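PDB 3ZMR: xyloglucan-specific endo-beta-1,4-glucanase BoGH5A from Bacteroides ovatus, which hydrolyses internal beta-1,4-glucosidic linkages in the backbone of xyloglucan, with retention of configuration, to release xyloglucan oligosaccharides. Local coordinates for residues 287-290 / 291-295; 235-238 / 239-243; 31-34 / 35-38; 10-13 / 14-17; 346-349 / 350-354. All blocks are in the same frame, centred on the assembly; numbering follows the deposited sequence.

Interaction 1 (287-290 / 291-295); sequences VFVN and TVRAT
Residues 287-293 lie in helix 275-293, and successive i to i+4 backbone bonds run from Val287 O to Ala294 N: Thr291 N to Val287 O, Val292 N to Phe288 O, Arg293 N to Val289 O and Ala294 N to Asn290 O. The first of these carbonyls is gripped twice. Thr291 OG1, held beside its own backbone N (chi1 -58°), donates to Val287 O at 2.7 Å from the face of the carbonyl plane opposite to that approached by Thr291 N. One residue further on, Val292 CG2 lies 3.6 Å from Phe288 CE1, the two side chains running alongside each other. Arg293 slants across Val289, CG to CG1 4.1 Å, and carries its guanidinium on to a salt bridge with Asp325. Beyond, Thr295 OG1 donates in the carbonyl plane to Val292 O at 2.7 Å. Phe288 and Val292 rest on Leu304 and Phe257, so these two form the inner face of a (beta/alpha)8-barrel helix laid on strands 255-258 and 304-307, while Thr291 turns to helix 227-248.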
loop_
_atom_site.group_PDB
_atom_site.type_symbol
_atom_site.label_atom_id
_atom_site.label_comp_id
_atom_site.label_asym_id
_atom_site.label_seq_id
_atom_site.Cartn_x
_atom_site.Cartn_y
_atom_site.Cartn_z
ATOM N N VAL A 287 -8.089 -2.229 7.824
ATOM C CA VAL A 287 -9.418 -1.667 7.647
ATOM C C VAL A 287 -9.844 -1.750 6.174
ATOM O O VAL A 287 -10.963 -2.142 5.838
ATOM C CB VAL A 287 -9.526 -0.216 8.149
ATOM C CG1 VAL A 287 -10.876 0.393 7.783
ATOM C CG2 VAL A 287 -9.332 -0.172 9.664
ATOM N N PHE A 288 -8.956 -1.318 5.285
ATOM C CA PHE A 288 -9.239 -1.339 3.866
ATOM C C PHE A 288 -9.546 -2.772 3.385
ATOM O O PHE A 288 -10.527 -3.003 2.716
ATOM C CB PHE A 288 -8.041 -0.736 3.132
ATOM C CG PHE A 288 -7.949 -1.101 1.662
ATOM C CD1 PHE A 288 -8.896 -0.695 0.721
ATOM C CD2 PHE A 288 -6.882 -1.881 1.221
ATOM C CE1 PHE A 288 -8.772 -1.059 -0.621
ATOM C CE2 PHE A 288 -6.747 -2.216 -0.109
ATOM C CZ PHE A 288 -7.679 -1.802 -1.029
ATOM N N VAL A 289 -8.698 -3.726 3.728
ATOM C CA VAL A 289 -8.922 -5.111 3.296
ATOM C C VAL A 289 -10.277 -5.637 3.841
ATOM O O VAL A 289 -11.077 -6.209 3.096
ATOM C CB VAL A 289 -7.746 -6.030 3.700
ATOM C CG1 VAL A 289 -8.066 -7.503 3.470
ATOM C CG2 VAL A 289 -6.512 -5.633 2.915
ATOM N N ASN A 290 -10.504 -5.429 5.130
ATOM C CA ASN A 290 -11.747 -5.852 5.781
ATOM C C ASN A 290 -12.971 -5.331 5.029
ATOM O O ASN A 290 -13.911 -6.053 4.781
ATOM C CB ASN A 290 -11.834 -5.324 7.215
ATOM C CG ASN A 290 -10.868 -5.979 8.160
ATOM O OD1 ASN A 290 -10.224 -6.997 7.846
ATOM N ND2 ASN A 290 -10.775 -5.388 9.364
ATOM N N THR A 291 -12.935 -4.035 4.713
ATOM C CA THR A 291 -14.054 -3.342 4.096
ATOM C C THR A 291 -14.363 -3.897 2.695
ATOM O O THR A 291 -15.499 -4.184 2.374
ATOM C CB THR A 291 -13.761 -1.813 4.026
ATOM O OG1 THR A 291 -13.513 -1.293 5.348
ATOM C CG2 THR A 291 -14.895 -1.035 3.342
ATOM N N VAL A 292 -13.313 -4.066 1.878
ATOM C CA VAL A 292 -13.518 -4.582 0.527
ATOM C C VAL A 292 -14.066 -6.011 0.587
ATOM O O VAL A 292 -15.047 -6.346 -0.081
ATOM C CB VAL A 292 -12.218 -4.519 -0.300
ATOM C CG1 VAL A 292 -12.388 -5.201 -1.658
ATOM C CG2 VAL A 292 -11.778 -3.060 -0.465
ATOM N N ARG A 293 -13.426 -6.839 1.406
ATOM C CA ARG A 293 -13.841 -8.261 1.474
ATOM C C ARG A 293 -15.277 -8.427 2.010
ATOM O O ARG A 293 -15.997 -9.322 1.574
ATOM C CB ARG A 293 -12.867 -9.090 2.307
ATOM C CG ARG A 293 -11.434 -9.150 1.759
ATOM C CD ARG A 293 -11.296 -9.680 0.328
ATOM N NE ARG A 293 -9.878 -9.837 0.002
ATOM C CZ ARG A 293 -9.315 -9.628 -1.189
ATOM N NH1 ARG A 293 -10.057 -9.224 -2.215
ATOM N NH2 ARG A 293 -8.016 -9.780 -1.342
ATOM N N ALA A 294 -15.674 -7.524 2.905
ATOM C CA ALA A 294 -16.998 -7.566 3.518
ATOM C C ALA A 294 -18.125 -7.295 2.488
ATOM O O ALA A 294 -19.307 -7.530 2.753
ATOM C CB ALA A 294 -17.102 -6.606 4.693
ATOM N N THR A 295 -17.767 -6.748 1.334
ATOM C CA THR A 295 -18.774 -6.531 0.279
ATOM C C THR A 295 -19.066 -7.771 -0.568
ATOM O O THR A 295 -20.078 -7.855 -1.278
ATOM C CB THR A 295 -18.433 -5.329 -0.620
ATOM O OG1 THR A 295 -17.262 -5.576 -1.395
ATOM C CG2 THR A 295 -18.258 -4.066 0.208
#

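Interaction 2 (235-238 / 239-243); sequences ERLE and AMWKQ. With EDO (1,2-ethanediol), chain H.
Leu237 and Trp241 make the tight half of this helical contact: Leu237 CD1 meets the indole edge in its plane, 3.7 Å from Trp241 CD1, the two side chains alongside one another. Trp241 NE1 is satisfied beyond the helix by Gly259 O. Met240 runs beside Arg236, its SD in the guanidinium plane at the edge, 3.9 Å from Arg236 NE; the arginine, extended from CG to NE, reaches Ser178 through NH2 and lies against Trp221 in a cation-pi contact. Its NH1 also binds O2 of an ethanediol at 2.9 Å. A leucine in its place would probably leave Ser178 OG without this donor, Trp221 without its cation and the Met240 side chain freer to turn. The other side is looser: Glu238 OE2 and Lys242 NZ stay 6.6 Å apart, bound instead to Tyr99 and Glu101, and Glu235 is exposed. Regular i to i+4 bonds join the backbone, as in a (beta/alpha)8-barrel helix with one flank on the barrel strands and another, partly exposed, against the next helix, 275-293.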
loop_
_atom_site.group_PDB
_atom_site.type_symbol
_atom_site.label_atom_id
_atom_site.label_comp_id
_atom_site.label_asym_id
_atom_site.label_seq_id
_atom_site.Cartn_x
_atom_site.Cartn_y
_atom_site.Cartn_z
ATOM N N GLU A 235 -12.969 4.696 10.957
ATOM C CA GLU A 235 -14.386 4.790 10.613
ATOM C C GLU A 235 -14.564 5.464 9.257
ATOM O O GLU A 235 -15.341 5.003 8.405
ATOM C CB GLU A 235 -15.116 5.568 11.684
ATOM C CG GLU A 235 -16.551 5.930 11.373
ATOM C CD GLU A 235 -17.175 6.694 12.506
ATOM O OE1 GLU A 235 -17.687 6.050 13.444
ATOM O OE2 GLU A 235 -17.088 7.928 12.458
ATOM N N ARG A 236 -13.818 6.552 9.033
ATOM C CA ARG A 236 -13.907 7.274 7.768
ATOM C C ARG A 236 -13.385 6.450 6.588
ATOM O O ARG A 236 -14.006 6.421 5.533
ATOM C CB ARG A 236 -13.163 8.599 7.872
ATOM C CG ARG A 236 -13.155 9.396 6.590
ATOM C CD ARG A 236 -12.599 10.772 6.813
ATOM N NE ARG A 236 -12.533 11.544 5.594
ATOM C CZ ARG A 236 -12.177 12.829 5.568
ATOM N NH1 ARG A 236 -11.883 13.456 6.696
ATOM N NH2 ARG A 236 -12.107 13.485 4.424
ATOM N N LEU A 237 -12.226 5.827 6.769
ATOM C CA LEU A 237 -11.614 5.025 5.704
ATOM C C LEU A 237 -12.582 3.895 5.299
ATOM O O LEU A 237 -12.808 3.639 4.091
ATOM C CB LEU A 237 -10.280 4.511 6.192
ATOM C CG LEU A 237 -9.449 3.824 5.093
ATOM C CD1 LEU A 237 -9.053 4.748 3.957
ATOM C CD2 LEU A 237 -8.225 3.172 5.729
ATOM N N GLU A 238 -13.192 3.248 6.291
ATOM C CA GLU A 238 -14.204 2.224 6.015
ATOM C C GLU A 238 -15.402 2.778 5.251
ATOM O O GLU A 238 -15.881 2.194 4.280
ATOM C CB GLU A 238 -14.683 1.561 7.326
ATOM C CG GLU A 238 -15.802 0.556 7.091
ATOM C CD GLU A 238 -16.299 -0.148 8.342
ATOM O OE1 GLU A 238 -16.139 0.382 9.444
ATOM O OE2 GLU A 238 -16.859 -1.255 8.200
ATOM N N ALA A 239 -15.925 3.920 5.717
ATOM C CA ALA A 239 -17.139 4.482 5.116
ATOM C C ALA A 239 -16.909 4.824 3.653
ATOM O O ALA A 239 -17.773 4.601 2.803
ATOM C CB ALA A 239 -17.605 5.709 5.873
ATOM N N MET A 240 -15.714 5.327 3.358
ATOM C CA MET A 240 -15.362 5.709 2.002
ATOM C C MET A 240 -15.146 4.480 1.142
ATOM O O MET A 240 -15.746 4.336 0.058
ATOM C CB MET A 240 -14.129 6.632 1.999
ATOM C CG MET A 240 -14.390 7.986 2.676
ATOM S SD MET A 240 -12.924 9.021 2.691
ATOM C CE MET A 240 -12.841 9.516 0.980
ATOM N N TRP A 241 -14.330 3.540 1.637
ATOM C CA TRP A 241 -14.074 2.322 0.851
ATOM C C TRP A 241 -15.299 1.433 0.641
ATOM O O TRP A 241 -15.407 0.757 -0.385
ATOM C CB TRP A 241 -12.906 1.483 1.398
ATOM C CG TRP A 241 -11.614 1.900 0.756
ATOM C CD1 TRP A 241 -10.565 2.562 1.345
ATOM C CD2 TRP A 241 -11.255 1.723 -0.617
ATOM N NE1 TRP A 241 -9.594 2.838 0.408
ATOM C CE2 TRP A 241 -9.991 2.350 -0.807
ATOM C CE3 TRP A 241 -11.904 1.168 -1.727
ATOM C CZ2 TRP A 241 -9.351 2.383 -2.050
ATOM C CZ3 TRP A 241 -11.245 1.175 -2.946
ATOM C CH2 TRP A 241 -10.004 1.793 -3.101
ATOM N N LYS A 242 -16.238 1.453 1.591
ATOM C CA LYS A 242 -17.456 0.684 1.397
ATOM C C LYS A 242 -18.192 1.150 0.124
ATOM O O LYS A 242 -18.666 0.357 -0.707
ATOM C CB LYS A 242 -18.346 0.730 2.632
ATOM C CG LYS A 242 -19.583 -0.133 2.497
ATOM C CD LYS A 242 -20.379 -0.142 3.805
ATOM C CE LYS A 242 -21.628 -0.987 3.616
ATOM N NZ LYS A 242 -22.530 -0.975 4.791
ATOM N N GLN A 243 -18.286 2.473 -0.027
ATOM C CA GLN A 243 -18.933 3.044 -1.191
ATOM C C GLN A 243 -18.228 2.725 -2.495
ATOM O O GLN A 243 -18.842 2.368 -3.511
ATOM C CB GLN A 243 -19.032 4.556 -1.069
ATOM C CG GLN A 243 -19.983 4.983 0.044
ATOM C CD GLN A 243 -19.876 6.460 0.295
ATOM O OE1 GLN A 243 -20.484 7.277 -0.411
ATOM N NE2 GLN A 243 -19.083 6.814 1.282
HETATM C C1 EDO H . -12.824 13.149 10.704
HETATM O O1 EDO H . -12.080 14.242 11.259
HETATM C C2 EDO H . -11.863 12.044 10.309
HETATM O O2 EDO H . -10.956 12.553 9.328
#

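Interaction 3 (31-34 / 35-38); sequences DGPA and EWHI
Trp36 bends back over the loop before it, bringing its indole CD1 within 3.5 Å of Pro33 O and 3.6 Å of Gly32 CA. Its first torsion puts CG in the crowded position between the backbone N and the carbonyl carbon (chi1 47°), which turns the ring toward the preceding residues instead of out along the strand. Gly32 has no side chain to hold the indole off, and both it and Pro33 O approach the ring obliquely. The pyrrolidine of Pro33 slants across the same corner, with CD 3.8 Å from Trp36 CD1, while its CG lies 3.6 Å from Glu35 O. Glu35 itself follows Ala34 at the exposed top of the loop. Its side chain is fully stretched, CG opposite the backbone N (chi1 -174°), and the carboxylate runs alongside the strand to a weak hydrogen bond from His37 NE2 to Glu35 OE2, 3.3 Å long. The indole nitrogen is taken up outside the loop by Gly54 O, which fixes the rotation of the buried ring, and Ala79 packs on both Pro33 and Trp36. Gly32 and Pro33 also pair with Gly54 through the backbone. The loop, with Trp36 folded back on it, links strand 24-31 to strand 36-40 at one end of the immunoglobulin-like beta-sandwich of the BACON domain.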
loop_
_atom_site.group_PDB
_atom_site.type_symbol
_atom_site.label_atom_id
_atom_site.label_comp_id
_atom_site.label_asym_id
_atom_site.label_seq_id
_atom_site.Cartn_x
_atom_site.Cartn_y
_atom_site.Cartn_z
ATOM N N ASP A 31 -3.964 -17.056 41.654
ATOM C CA ASP A 31 -3.932 -16.953 43.118
ATOM C C ASP A 31 -3.129 -18.130 43.657
ATOM O O ASP A 31 -3.679 -19.168 44.022
ATOM C CB ASP A 31 -5.361 -16.945 43.665
ATOM C CG ASP A 31 -5.446 -16.544 45.133
ATOM O OD1 ASP A 31 -4.410 -16.324 45.781
ATOM O OD2 ASP A 31 -6.578 -16.447 45.649
ATOM N N GLY A 32 -1.818 -17.954 43.716
ATOM C CA GLY A 32 -0.920 -19.067 44.025
ATOM C C GLY A 32 -0.029 -18.927 45.249
ATOM O O GLY A 32 -0.054 -17.922 45.949
ATOM N N PRO A 33 0.789 -19.950 45.510
ATOM C CA PRO A 33 1.677 -19.963 46.684
ATOM C C PRO A 33 2.950 -19.168 46.464
ATOM O O PRO A 33 3.022 -18.371 45.523
ATOM C CB PRO A 33 1.963 -21.455 46.872
ATOM C CG PRO A 33 1.883 -22.015 45.493
ATOM C CD PRO A 33 0.835 -21.223 44.768
ATOM N N ALA A 34 3.936 -19.395 47.331
ATOM C CA ALA A 34 5.210 -18.666 47.309
ATOM C C ALA A 34 5.920 -18.759 45.968
ATOM O O ALA A 34 6.640 -17.819 45.562
ATOM C CB ALA A 34 6.129 -19.164 48.421
ATOM N N GLU A 35 5.718 -19.893 45.294
ATOM C CA GLU A 35 6.295 -20.124 43.978
ATOM C C GLU A 35 5.356 -20.942 43.085
ATOM O O GLU A 35 4.837 -21.988 43.483
ATOM C CB GLU A 35 7.632 -20.854 44.112
ATOM C CG GLU A 35 8.397 -21.023 42.812
ATOM C CD GLU A 35 9.724 -21.712 43.041
ATOM O OE1 GLU A 35 10.039 -22.033 44.210
ATOM O OE2 GLU A 35 10.439 -21.948 42.052
ATOM N N TRP A 36 5.138 -20.454 41.877
ATOM C CA TRP A 36 4.430 -21.216 40.855
ATOM C C TRP A 36 5.021 -20.925 39.492
ATOM O O TRP A 36 5.858 -20.028 39.326
ATOM C CB TRP A 36 2.922 -20.959 40.904
ATOM C CG TRP A 36 2.526 -19.477 40.993
ATOM C CD1 TRP A 36 2.136 -18.815 42.128
ATOM C CD2 TRP A 36 2.462 -18.500 39.938
ATOM N NE1 TRP A 36 1.841 -17.522 41.863
ATOM C CE2 TRP A 36 2.020 -17.286 40.533
ATOM C CE3 TRP A 36 2.722 -18.523 38.560
ATOM C CZ2 TRP A 36 1.845 -16.112 39.799
ATOM C CZ3 TRP A 36 2.570 -17.340 37.835
ATOM C CH2 TRP A 36 2.125 -16.154 38.458
ATOM N N HIS A 37 4.598 -21.712 38.516
ATOM C CA HIS A 37 5.167 -21.689 37.178
ATOM C C HIS A 37 4.073 -21.766 36.114
ATOM O O HIS A 37 3.013 -22.334 36.338
ATOM C CB HIS A 37 6.108 -22.869 36.984
ATOM C CG HIS A 37 7.259 -22.895 37.943
ATOM N ND1 HIS A 37 8.492 -22.374 37.630
ATOM C CD2 HIS A 37 7.370 -23.402 39.199
ATOM C CE1 HIS A 37 9.316 -22.560 38.651
ATOM N NE2 HIS A 37 8.658 -23.179 39.613
ATOM N N ILE A 38 4.347 -21.147 34.977
ATOM C CA ILE A 38 3.479 -21.205 33.794
ATOM C C ILE A 38 4.251 -21.551 32.510
ATOM O O ILE A 38 5.298 -21.009 32.239
ATOM C CB ILE A 38 2.766 -19.857 33.578
ATOM C CG1 ILE A 38 1.855 -19.559 34.771
ATOM C CG2 ILE A 38 1.933 -19.889 32.280
ATOM C CD1 ILE A 38 1.151 -18.209 34.676
#

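Interaction 4 (10-13 / 14-17); sequences VAQE and YRNL. With EDO (1,2-ethanediol), chain I.
Over one face of the Tyr14 ring sits Glu13 CG, 3.7 Å from the centroid and directly above it in a CH-pi contact; the carboxylate beyond is stacked on the same ring, the two planes 14° apart. At the ring's edge, near its plane, come Val10 CG1 and an ethanediol oxygen, whose very short approach to Tyr14 OH is doubtful in detail. The Arg15 guanidinium turns an edge to the backbone: NE at 2.8 Å and NH2 at 3.0 Å both grip Val10 O, NH2 along an in-plane lone pair and NE from above the carbonyl plane. Water 1, bound to Val10 N, lies in the guanidinium plane and takes a weak bond from NH2. Two i to i+3 bonds, Tyr14 N to Ala11 O (2.9 Å) and Arg15 N to Gln12 O (3.0 Å), wind the chain into a short 3-10 turn that feeds strand 16-19 at the border of the N-terminal beta-sandwich sheet. A serine at Arg15 would probably leave Val10 O without both donors and the segment before the turn freer to move. Gln12 lays its amide across the Arg15 CB and CG, NE2 to CB 3.8 Å. Water 2 joins Gln12 O to Asn16 ND2, while Asn16 OD1 bonds to Asn88.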
loop_
_atom_site.group_PDB
_atom_site.type_symbol
_atom_site.label_atom_id
_atom_site.label_comp_id
_atom_site.label_asym_id
_atom_site.label_seq_id
_atom_site.Cartn_x
_atom_site.Cartn_y
_atom_site.Cartn_z
ATOM N N VAL A 10 -7.175 -20.749 40.386
ATOM C CA VAL A 10 -7.502 -19.905 39.244
ATOM C C VAL A 10 -9.003 -19.923 39.035
ATOM O O VAL A 10 -9.592 -20.997 38.860
ATOM C CB VAL A 10 -6.833 -20.395 37.958
ATOM C CG1 VAL A 10 -7.252 -19.533 36.762
ATOM C CG2 VAL A 10 -5.322 -20.396 38.114
ATOM N N ALA A 11 -9.607 -18.740 39.057
ATOM C CA ALA A 11 -11.066 -18.593 38.919
ATOM C C ALA A 11 -11.587 -19.267 37.644
ATOM O O ALA A 11 -10.895 -19.308 36.612
ATOM C CB ALA A 11 -11.483 -17.129 38.971
ATOM N N GLN A 12 -12.790 -19.826 37.745
ATOM C CA GLN A 12 -13.421 -20.576 36.628
ATOM C C GLN A 12 -13.518 -19.741 35.347
ATOM O O GLN A 12 -13.334 -20.268 34.239
ATOM C CB GLN A 12 -14.804 -21.139 37.023
ATOM C CG GLN A 12 -15.414 -22.057 35.967
ATOM C CD GLN A 12 -14.577 -23.304 35.682
ATOM O OE1 GLN A 12 -14.001 -23.907 36.594
ATOM N NE2 GLN A 12 -14.537 -23.710 34.417
ATOM N N GLU A 13 -13.778 -18.446 35.502
ATOM C CA GLU A 13 -13.851 -17.512 34.367
ATOM C C GLU A 13 -12.577 -17.495 33.506
ATOM O O GLU A 13 -12.612 -17.083 32.348
ATOM C CB GLU A 13 -14.150 -16.083 34.852
ATOM C CG GLU A 13 -13.048 -15.477 35.712
ATOM C CD GLU A 13 -13.448 -14.174 36.362
ATOM O OE1 GLU A 13 -13.582 -13.169 35.632
ATOM O OE2 GLU A 13 -13.628 -14.157 37.604
ATOM N N TYR A 14 -11.452 -17.919 34.080
ATOM C CA TYR A 14 -10.169 -17.932 33.348
ATOM C C TYR A 14 -9.757 -19.289 32.772
ATOM O O TYR A 14 -8.696 -19.393 32.174
ATOM C CB TYR A 14 -9.021 -17.410 34.230
ATOM C CG TYR A 14 -9.230 -16.031 34.798
ATOM C CD1 TYR A 14 -9.543 -14.958 33.972
ATOM C CD2 TYR A 14 -9.145 -15.798 36.173
ATOM C CE1 TYR A 14 -9.735 -13.680 34.488
ATOM C CE2 TYR A 14 -9.340 -14.521 36.704
ATOM C CZ TYR A 14 -9.626 -13.464 35.855
ATOM O OH TYR A 14 -9.813 -12.205 36.359
ATOM N N ARG A 15 -10.614 -20.310 32.893
ATOM C CA ARG A 15 -10.220 -21.684 32.571
ATOM C C ARG A 15 -10.398 -22.014 31.077
ATOM O O ARG A 15 -9.815 -22.978 30.553
ATOM C CB ARG A 15 -11.025 -22.672 33.411
ATOM C CG ARG A 15 -10.843 -22.517 34.914
ATOM C CD ARG A 15 -9.460 -22.920 35.362
ATOM N NE ARG A 15 -9.354 -22.974 36.827
ATOM C CZ ARG A 15 -9.379 -24.086 37.558
ATOM N NH1 ARG A 15 -9.514 -25.278 36.979
ATOM N NH2 ARG A 15 -9.245 -24.013 38.879
ATOM N N ASN A 16 -11.201 -21.194 30.408
ATOM C CA ASN A 16 -11.514 -21.389 28.994
ATOM C C ASN A 16 -11.538 -20.048 28.279
ATOM O O ASN A 16 -12.554 -19.365 28.238
ATOM C CB ASN A 16 -12.853 -22.119 28.828
ATOM C CG ASN A 16 -12.830 -23.504 29.450
ATOM O OD1 ASN A 16 -12.334 -24.473 28.851
ATOM N ND2 ASN A 16 -13.332 -23.599 30.672
ATOM N N LEU A 17 -10.382 -19.681 27.745
ATOM C CA LEU A 17 -10.208 -18.382 27.097
ATOM C C LEU A 17 -10.491 -18.477 25.586
ATOM O O LEU A 17 -10.126 -19.465 24.921
ATOM C CB LEU A 17 -8.772 -17.882 27.315
ATOM C CG LEU A 17 -8.303 -17.725 28.768
ATOM C CD1 LEU A 17 -6.846 -17.295 28.820
ATOM C CD2 LEU A 17 -9.207 -16.804 29.595
HETATM C C1 EDO I . -8.616 -9.405 35.145
HETATM O O1 EDO I . -9.918 -9.987 35.333
HETATM C C2 EDO I . -8.772 -8.225 34.205
HETATM O O2 EDO I . -9.492 -7.219 34.877
HETATM O O HOH W 1 -8.994 -22.814 41.336
HETATM O O HOH W 2 -14.283 -21.128 31.811
#

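Interaction 5 (346-349 / 350-354); sequences MPND and ENFKS. With EDO (1,2-ethanediol), chain F.
Met346 and Glu350 meet through their aliphatic parts, CG of the methionine 3.6 Å from CB of the glutamate. With Met346 CG anti to the backbone N (chi1 171°) and the chain extended to SD, the sulfur lies 3.5 Å from Asn351 C; the bend at chi3 only turns CE aside. Glu350 stretches beside the Pro347 ring, with OE2 3.6 Å from Pro347 CG. The Phe352 ring is clasped by Asn348 in two ways: the backbone oxygen Asn348 O lies at its edge, 3.3 Å from CE2, and the side-chain OD1 stands over one face, off toward the rim, with the amide plane nearly perpendicular to the ring. Behind these contacts is a type I beta turn from Pro347 to Glu350, closed by Glu350 N to Pro347 O at 3.1 Å. Asn351 follows at the centre of an inverse gamma turn, which swings Phe352 back against the turn. The carboxylates of Asp349 and Glu350 come near each other, OD1 to OE2 4.3 Å, and water 3 donates to both, which probably eases their like charge. Further out, Arg401 NH1 binds both Met346 O and Asn348 OD1. The loop follows helix 341-344, whose Tyr341 packs on Met346 and Pro347; it is pinned again where Ser354 O accepts from His412 of helix 406-429, and the chain then runs on toward helix 371-379.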
loop_
_atom_site.group_PDB
_atom_site.type_symbol
_atom_site.label_atom_id
_atom_site.label_comp_id
_atom_site.label_asym_id
_atom_site.label_seq_id
_atom_site.Cartn_x
_atom_site.Cartn_y
_atom_site.Cartn_z
ATOM N N MET A 346 13.003 17.474 -6.068
ATOM C CA MET A 346 13.273 18.711 -5.291
ATOM C C MET A 346 12.902 19.911 -6.174
ATOM O O MET A 346 13.207 19.911 -7.380
ATOM C CB MET A 346 14.732 18.798 -4.909
ATOM C CG MET A 346 15.150 20.139 -4.300
ATOM S SD MET A 346 16.866 20.150 -3.755
ATOM C CE MET A 346 16.700 19.314 -2.185
ATOM N N PRO A 347 12.191 20.903 -5.606
ATOM C CA PRO A 347 11.778 22.072 -6.375
ATOM C C PRO A 347 12.935 22.864 -6.984
ATOM O O PRO A 347 14.080 22.831 -6.498
ATOM C CB PRO A 347 11.001 22.930 -5.359
ATOM C CG PRO A 347 10.536 21.990 -4.311
ATOM C CD PRO A 347 11.562 20.881 -4.264
ATOM N N ASN A 348 12.600 23.580 -8.059
ATOM C CA ASN A 348 13.572 24.347 -8.823
ATOM C C ASN A 348 14.156 25.522 -8.057
ATOM O O ASN A 348 15.213 26.039 -8.423
ATOM C CB ASN A 348 12.953 24.819 -10.143
ATOM C CG ASN A 348 12.814 23.699 -11.151
ATOM O OD1 ASN A 348 13.771 22.993 -11.428
ATOM N ND2 ASN A 348 11.629 23.551 -11.718
ATOM N N ASP A 349 13.458 25.966 -7.014
ATOM C CA ASP A 349 13.958 27.076 -6.169
ATOM C C ASP A 349 14.801 26.618 -4.957
ATOM O O ASP A 349 15.132 27.402 -4.056
ATOM C CB ASP A 349 12.814 28.010 -5.754
ATOM C CG ASP A 349 11.863 27.396 -4.746
ATOM O OD1 ASP A 349 11.891 26.161 -4.535
ATOM O OD2 ASP A 349 11.068 28.175 -4.175
ATOM N N GLU A 350 15.104 25.324 -4.937
ATOM C CA GLU A 350 15.966 24.716 -3.936
ATOM C C GLU A 350 17.231 24.227 -4.638
ATOM O O GLU A 350 17.376 24.393 -5.849
ATOM C CB GLU A 350 15.232 23.589 -3.196
ATOM C CG GLU A 350 14.120 24.120 -2.299
ATOM C CD GLU A 350 13.316 23.032 -1.608
ATOM O OE1 GLU A 350 13.869 21.962 -1.285
ATOM O OE2 GLU A 350 12.119 23.266 -1.394
ATOM N N ASN A 351 18.132 23.608 -3.885
ATOM C CA ASN A 351 19.464 23.271 -4.366
ATOM C C ASN A 351 19.482 21.952 -5.113
ATOM O O ASN A 351 20.131 20.989 -4.693
ATOM C CB ASN A 351 20.444 23.192 -3.183
ATOM C CG ASN A 351 21.877 23.006 -3.633
ATOM O OD1 ASN A 351 22.294 23.582 -4.645
ATOM N ND2 ASN A 351 22.651 22.217 -2.880
ATOM N N PHE A 352 18.771 21.906 -6.245
ATOM C CA PHE A 352 18.601 20.626 -6.961
ATOM C C PHE A 352 19.876 20.201 -7.691
ATOM O O PHE A 352 20.772 21.023 -7.967
ATOM C CB PHE A 352 17.428 20.666 -7.951
ATOM C CG PHE A 352 17.602 21.674 -9.056
ATOM C CD1 PHE A 352 18.309 21.344 -10.216
ATOM C CD2 PHE A 352 17.072 22.944 -8.938
ATOM C CE1 PHE A 352 18.485 22.282 -11.218
ATOM C CE2 PHE A 352 17.231 23.881 -9.953
ATOM C CZ PHE A 352 17.960 23.551 -11.082
ATOM N N LYS A 353 19.949 18.916 -8.010
ATOM C CA LYS A 353 21.003 18.366 -8.838
ATOM C C LYS A 353 20.385 18.033 -10.186
ATOM O O LYS A 353 19.344 17.374 -10.241
ATOM C CB LYS A 353 21.612 17.139 -8.201
ATOM C CG LYS A 353 22.202 17.369 -6.822
ATOM C CD LYS A 353 23.372 18.332 -6.845
ATOM C CE LYS A 353 24.036 18.444 -5.480
ATOM N NZ LYS A 353 25.066 19.510 -5.515
ATOM N N SER A 354 20.992 18.508 -11.268
ATOM C CA SER A 354 20.437 18.347 -12.603
ATOM C C SER A 354 20.876 17.051 -13.301
ATOM O O SER A 354 20.315 16.692 -14.343
ATOM C CB SER A 354 20.795 19.553 -13.510
ATOM O OG SER A 354 22.200 19.641 -13.647
HETATM C C1 EDO F . 21.933 23.119 -13.802
HETATM O O1 EDO F . 22.827 22.334 -12.994
HETATM C C2 EDO F . 22.599 24.438 -14.202
HETATM O O2 EDO F . 22.815 25.204 -13.014
HETATM O O HOH W 3 10.524 25.220 -2.502
#

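Overall arrangement
From the N terminus the chain passes interaction 4, then 3, 2, 1 and 5. Each joins adjoining segments, so they come strictly in series, none nested or crossed, and each closes at most a turn. Interactions 4 and 3 sit at strands 16-19 and 36-40 of one sheet of the N-terminal sandwich, nearest atoms about 5 Å apart without touching. Interactions 2 and 1 belong to neighbouring barrel helices, 227-248 and 275-293, and pack directly: Thr291 CG2 lies 3.3 Å from Lys242 N, and Phe288 CD1 3.6 Å from Trp241 CE2. Interaction 5 shapes a surface loop across the barrel, its centre about 41 Å from that of interaction 1.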